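Translation initiation inhibitor (Streptococcus pyogenes, PDB 2EWC) is of unknown function but belongs to the highly conserved YjgF family and is a putative translation initiation inhibitor. Local coordinates at residues G22-L27 and G116-H122; A62-M66 and P92-S96. All coordinates share one frame; numbering follows the deposited sequence.

Contact 1: G22-L27 and G116-H122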
loop_
_atom_site.group_PDB
_atom_site.type_symbol
_atom_site.label_atom_id
_atom_site.label_comp_id
_atom_site.label_asym_id
_atom_site.label_seq_id
_atom_site.Cartn_x
_atom_site.Cartn_y
_atom_site.Cartn_z
ATOM N N GLY B 22 32.392 -13.024 32.149
ATOM C CA GLY B 22 33.180 -11.977 31.489
ATOM C C GLY B 22 32.602 -10.595 31.751
ATOM O O GLY B 22 32.513 -10.175 32.899
ATOM N N ASP B 23 32.195 -9.901 30.682
ATOM C CA ASP B 23 31.664 -8.535 30.782
ATOM C C ASP B 23 30.135 -8.496 30.950
ATOM O O ASP B 23 29.551 -7.407 31.062
ATOM C CB ASP B 23 32.070 -7.717 29.543
ATOM C CG ASP B 23 33.582 -7.463 29.459
ATOM O OD1 ASP B 23 34.284 -7.484 30.514
ATOM O OD2 ASP B 23 34.060 -7.208 28.325
ATOM N N PHE B 24 29.497 -9.671 30.948
ATOM C CA PHE B 24 28.026 -9.775 30.972
ATOM C C PHE B 24 27.481 -10.413 32.231
ATOM O O PHE B 24 28.127 -11.276 32.824
ATOM C CB PHE B 24 27.526 -10.490 29.729
ATOM C CG PHE B 24 27.679 -9.663 28.478
ATOM C CD1 PHE B 24 26.655 -8.820 28.054
ATOM C CD2 PHE B 24 28.882 -9.660 27.775
ATOM C CE1 PHE B 24 26.807 -8.026 26.912
ATOM C CE2 PHE B 24 29.046 -8.861 26.640
ATOM C CZ PHE B 24 28.001 -8.052 26.205
ATOM N N TYR B 25 26.310 -9.933 32.664
ATOM C CA TYR B 25 25.713 -10.365 33.910
ATOM C C TYR B 25 24.296 -10.786 33.631
ATOM O O TYR B 25 23.530 -10.010 33.061
ATOM C CB TYR B 25 25.742 -9.243 34.936
ATOM C CG TYR B 25 27.137 -8.801 35.278
ATOM C CD1 TYR B 25 27.749 -9.246 36.436
ATOM C CD2 TYR B 25 27.864 -7.969 34.416
ATOM C CE1 TYR B 25 29.049 -8.860 36.751
ATOM C CE2 TYR B 25 29.167 -7.580 34.723
ATOM C CZ TYR B 25 29.743 -8.034 35.892
ATOM O OH TYR B 25 31.016 -7.665 36.219
ATOM N N TYR B 26 23.955 -12.012 34.012
ATOM C CA TYR B 26 22.636 -12.580 33.725
ATOM C C TYR B 26 21.812 -12.681 35.003
ATOM O O TYR B 26 22.189 -13.372 35.942
ATOM C CB TYR B 26 22.775 -13.957 33.073
ATOM C CG TYR B 26 23.425 -13.849 31.735
ATOM C CD1 TYR B 26 22.651 -13.805 30.577
ATOM C CD2 TYR B 26 24.816 -13.726 31.618
ATOM C CE1 TYR B 26 23.234 -13.647 29.345
ATOM C CE2 TYR B 26 25.401 -13.579 30.383
ATOM C CZ TYR B 26 24.605 -13.550 29.252
ATOM O OH TYR B 26 25.166 -13.387 28.011
ATOM N N LEU B 27 20.685 -11.985 35.015
ATOM C CA LEU B 27 19.774 -11.984 36.161
ATOM C C LEU B 27 18.702 -13.056 36.027
ATOM O O LEU B 27 18.010 -13.140 35.003
ATOM C CB LEU B 27 19.122 -10.610 36.311
ATOM C CG LEU B 27 20.054 -9.467 36.761
ATOM C CD1 LEU B 27 19.908 -8.213 35.873
ATOM C CD2 LEU B 27 19.758 -9.144 38.183
ATOM N N GLY B 116 16.858 -10.086 33.053
ATOM C CA GLY B 116 17.636 -9.253 32.146
ATOM C C GLY B 116 19.091 -9.628 32.034
ATOM O O GLY B 116 19.569 -10.558 32.705
ATOM N N VAL B 117 19.778 -8.886 31.165
ATOM C CA VAL B 117 21.210 -8.951 30.993
ATOM C C VAL B 117 21.773 -7.556 31.358
ATOM O O VAL B 117 21.204 -6.545 30.976
ATOM C CB VAL B 117 21.578 -9.315 29.512
ATOM C CG1 VAL B 117 23.067 -9.544 29.369
ATOM C CG2 VAL B 117 20.794 -10.563 29.019
ATOM N N ALA B 118 22.871 -7.514 32.099
ATOM C CA ALA B 118 23.616 -6.266 32.338
ATOM C C ALA B 118 25.052 -6.348 31.773
ATOM O O ALA B 118 25.539 -7.437 31.459
ATOM C CB ALA B 118 23.634 -5.933 33.828
ATOM N N TYR B 119 25.734 -5.205 31.658
ATOM C CA TYR B 119 27.060 -5.191 31.063
ATOM C C TYR B 119 27.988 -4.248 31.806
ATOM O O TYR B 119 27.570 -3.178 32.267
ATOM C CB TYR B 119 26.959 -4.754 29.609
ATOM C CG TYR B 119 28.283 -4.511 28.889
ATOM C CD1 TYR B 119 28.988 -5.572 28.319
ATOM C CD2 TYR B 119 28.803 -3.224 28.742
ATOM C CE1 TYR B 119 30.171 -5.377 27.630
ATOM C CE2 TYR B 119 30.017 -3.006 28.041
ATOM C CZ TYR B 119 30.685 -4.109 27.490
ATOM O OH TYR B 119 31.866 -3.963 26.801
ATOM N N SER B 120 29.252 -4.650 31.892
ATOM C CA SER B 120 30.295 -3.830 32.468
ATOM C C SER B 120 31.660 -4.307 31.957
ATOM O O SER B 120 32.122 -5.396 32.307
ATOM C CB SER B 120 30.244 -3.883 33.990
ATOM O OG SER B 120 31.125 -2.923 34.526
ATOM N N LYS B 121 32.284 -3.484 31.127
ATOM C CA LYS B 121 33.569 -3.813 30.493
ATOM C C LYS B 121 34.738 -3.912 31.487
ATOM O O LYS B 121 34.987 -2.977 32.247
ATOM C CB LYS B 121 33.879 -2.792 29.377
ATOM C CG LYS B 121 35.288 -2.847 28.756
ATOM C CD LYS B 121 35.552 -4.158 28.038
ATOM C CE LYS B 121 36.946 -4.187 27.409
ATOM N NZ LYS B 121 36.968 -3.508 26.088
ATOM N N HIS B 122 35.430 -5.056 31.476
ATOM C CA HIS B 122 36.743 -5.205 32.149
ATOM C C HIS B 122 37.918 -5.056 31.160
ATOM O O HIS B 122 38.925 -4.391 31.463
ATOM C CB HIS B 122 36.856 -6.549 32.888
ATOM C CG HIS B 122 35.748 -6.797 33.864
ATOM N ND1 HIS B 122 34.588 -7.465 33.522
ATOM C CD2 HIS B 122 35.617 -6.463 35.170
ATOM C CE1 HIS B 122 33.789 -7.531 34.574
ATOM N NE2 HIS B 122 34.394 -6.934 35.588
HETATM O O HOH W 1 33.097 -6.189 26.200
HETATM O O HOH W 2 19.007 -13.247 31.983
#
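Gly116 opens the pairing with Leu27: its carbonyl oxygen accepts a bond from Leu27 N. Val117 lies alongside Tyr26 and points the same way, its CG2 3.9 Å from Tyr26 CE1 and its CG1 over one face of that ring; CG1 also reaches the edge of the Phe24 ring. Ala118 and Tyr25 form a hydrogen-bonded pair bonded in both directions, with Ala118 N 2.8 Å from Tyr25 O, while Ala118 O lies in plane at the edge of the Tyr25 ring. Tyr119 extends its ring with CG anti to the backbone N (chi1 172°), which puts CD1 over one face of Phe24, 3.4 Å from CZ, the ring planes inclined at 54°. A water links Tyr119 OH to Asp23 OD2. Beyond the strand, Ser120 N bonds to Asp23 O, and the aliphatic CD of Lys121 lies 3.4 Å from Asp23 OD2. His122 ends the run with two bonds on one oxygen, its N at 2.9 Å and its ND1 at 3.0 Å from Asp23 OD1, a grip that should restrain both the carboxylate and the imidazole. Phe24 meets Phe24 of two neighbouring subunits, their rings steeply inclined. The whole is an antiparallel beta ladder in the central sheet of a YjgF-family subunit, with one aromatic face turned to the subunit interface.

Contact 2: A62-M66 and P92-S96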
loop_
_atom_site.group_PDB
_atom_site.type_symbol
_atom_site.label_atom_id
_atom_site.label_comp_id
_atom_site.label_asym_id
_atom_site.label_seq_id
_atom_site.Cartn_x
_atom_site.Cartn_y
_atom_site.Cartn_z
ATOM N N ALA B 62 23.517 -0.047 33.957
ATOM C CA ALA B 62 24.247 -1.146 33.296
ATOM C C ALA B 62 23.332 -2.127 32.591
ATOM O O ALA B 62 23.806 -2.984 31.857
ATOM C CB ALA B 62 25.118 -1.884 34.289
ATOM N N VAL B 63 22.019 -2.017 32.789
ATOM C CA VAL B 63 21.130 -3.022 32.205
ATOM C C VAL B 63 20.901 -2.802 30.705
ATOM O O VAL B 63 20.482 -1.727 30.287
ATOM C CB VAL B 63 19.801 -3.125 32.961
ATOM C CG1 VAL B 63 18.900 -4.220 32.313
ATOM C CG2 VAL B 63 20.069 -3.479 34.410
ATOM N N VAL B 64 21.197 -3.828 29.908
ATOM C CA VAL B 64 21.125 -3.730 28.453
ATOM C C VAL B 64 19.859 -4.349 27.858
ATOM O O VAL B 64 19.395 -3.906 26.798
ATOM C CB VAL B 64 22.412 -4.284 27.732
ATOM C CG1 VAL B 64 23.667 -3.534 28.201
ATOM C CG2 VAL B 64 22.594 -5.795 27.920
ATOM N N GLN B 65 19.286 -5.337 28.540
ATOM C CA GLN B 65 18.127 -6.065 27.996
ATOM C C GLN B 65 17.289 -6.612 29.138
ATOM O O GLN B 65 17.834 -7.035 30.145
ATOM C CB GLN B 65 18.559 -7.200 27.033
ATOM C CG GLN B 65 17.437 -7.705 26.121
ATOM C CD GLN B 65 16.559 -8.753 26.801
ATOM O OE1 GLN B 65 17.001 -9.417 27.735
ATOM N NE2 GLN B 65 15.306 -8.903 26.332
HETATM N N MSE B 66 15.969 -6.593 28.973
HETATM C CA MSE B 66 15.044 -6.972 30.042
HETATM C C MSE B 66 13.891 -7.724 29.417
HETATM O O MSE B 66 13.342 -7.271 28.427
HETATM C CB MSE B 66 14.492 -5.710 30.695
HETATM C CG MSE B 66 14.592 -5.657 32.207
HETATM SE SE MSE B 66 14.323 -4.013 32.944
HETATM C CE MSE B 66 13.038 -3.357 31.924
ATOM N N PRO B 92 16.954 -0.011 28.764
ATOM C CA PRO B 92 17.361 -1.211 28.027
ATOM C C PRO B 92 16.447 -1.542 26.833
ATOM O O PRO B 92 15.322 -1.016 26.726
ATOM C CB PRO B 92 17.256 -2.307 29.075
ATOM C CG PRO B 92 16.143 -1.858 29.954
ATOM C CD PRO B 92 16.269 -0.355 30.024
ATOM N N ALA B 93 16.955 -2.378 25.922
ATOM C CA ALA B 93 16.094 -3.060 24.953
ATOM C C ALA B 93 15.183 -3.960 25.778
ATOM O O ALA B 93 15.609 -4.478 26.814
ATOM C CB ALA B 93 16.910 -3.882 24.009
ATOM N N ARG B 94 13.936 -4.142 25.355
ATOM C CA ARG B 94 13.081 -5.079 26.069
ATOM C C ARG B 94 12.105 -5.840 25.192
ATOM O O ARG B 94 11.916 -5.531 24.010
ATOM C CB ARG B 94 12.325 -4.386 27.218
ATOM C CG ARG B 94 11.040 -3.763 26.785
ATOM C CD ARG B 94 10.147 -3.377 27.962
ATOM N NE ARG B 94 10.349 -1.971 28.291
ATOM C CZ ARG B 94 9.541 -0.972 27.940
ATOM N NH1 ARG B 94 8.421 -1.180 27.254
ATOM N NH2 ARG B 94 9.863 0.254 28.298
ATOM N N LYS B 95 11.478 -6.834 25.802
ATOM C CA LYS B 95 10.250 -7.391 25.275
ATOM C C LYS B 95 9.348 -7.749 26.453
ATOM O O LYS B 95 9.837 -7.930 27.575
ATOM C CB LYS B 95 10.535 -8.613 24.386
ATOM C CG LYS B 95 11.090 -9.794 25.086
ATOM C CD LYS B 95 10.865 -11.037 24.190
ATOM C CE LYS B 95 11.567 -12.268 24.725
ATOM N NZ LYS B 95 13.044 -12.005 24.781
ATOM N N SER B 96 8.047 -7.830 26.199
ATOM C CA SER B 96 7.073 -8.187 27.231
ATOM C C SER B 96 6.286 -9.430 26.772
ATOM O O SER B 96 6.034 -9.612 25.580
ATOM C CB SER B 96 6.109 -7.018 27.466
ATOM O OG SER B 96 6.830 -5.875 27.919
#
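Selenomethionine Met66 runs extended through chi2 (165°) and bends at chi3 (38°), bringing SE and CE against Pro92, with CE 4.0 Å from Pro92 CG. Val63 also reaches this proline, holding CG1 anti to its backbone N (chi1 -179°) and 4.1 Å from Pro92 CB. This is the parallel strand pairing of a beta-alpha-beta unit, in which strands 63-70 and 93-98 are connected through helix 76-87; Phe87 of that helix packs on both Met66 and Pro92. Pro92 CB also rests against the carbonyl oxygens of Val63 and Val64, so the ring fills the start of the pairing just before the ladder begins. There Ala93 N hydrogen-bonds to Val64 O and Met66 N to Ala93 O, each bond 3.0 Å long and the two about equally bent at the hydrogen.

Gln65 and Ala93 share one face of the sheet, Met66 and Arg94 the other. The chains of Gln65 and Lys95 converge on Asp67, Gln65 NE2 by a hydrogen bond and Lys95 NZ by a salt bridge; NZ also pairs with Asp67 and Asp115 of a neighbouring subunit. The end of the Arg94 side chain leads away from the strand pair, and its NH2 bonds to Arg13 O of that same neighbour. The last rung is Lys95 N to Met66 O, 3.2 Å long, with Arg94 CB 3.3 Å from that oxygen.

How the contacts relate
After strands 5-10 and 15-21 the chain lays down strand 24-30, whose early part waits for its partner in contact 1 until the end of the modelled chain. Helix 38-54 follows, then strand 63-70, and after helix 76-87 strand 93-98 returns beside it, closing the short loop of contact 2. The chain then enters strand 112-119, which slots between strands 24-30 and 63-70 and closes the long loop of contact 1, so contact 2 lies wholly within that loop. The two contacts meet at Val117, whose backbone is probably hydrogen-bonded to Val64 and Gln65 at a classic beta bulge. Together they join four adjacent strands of one mixed sheet, and both reach the same neighbouring subunit.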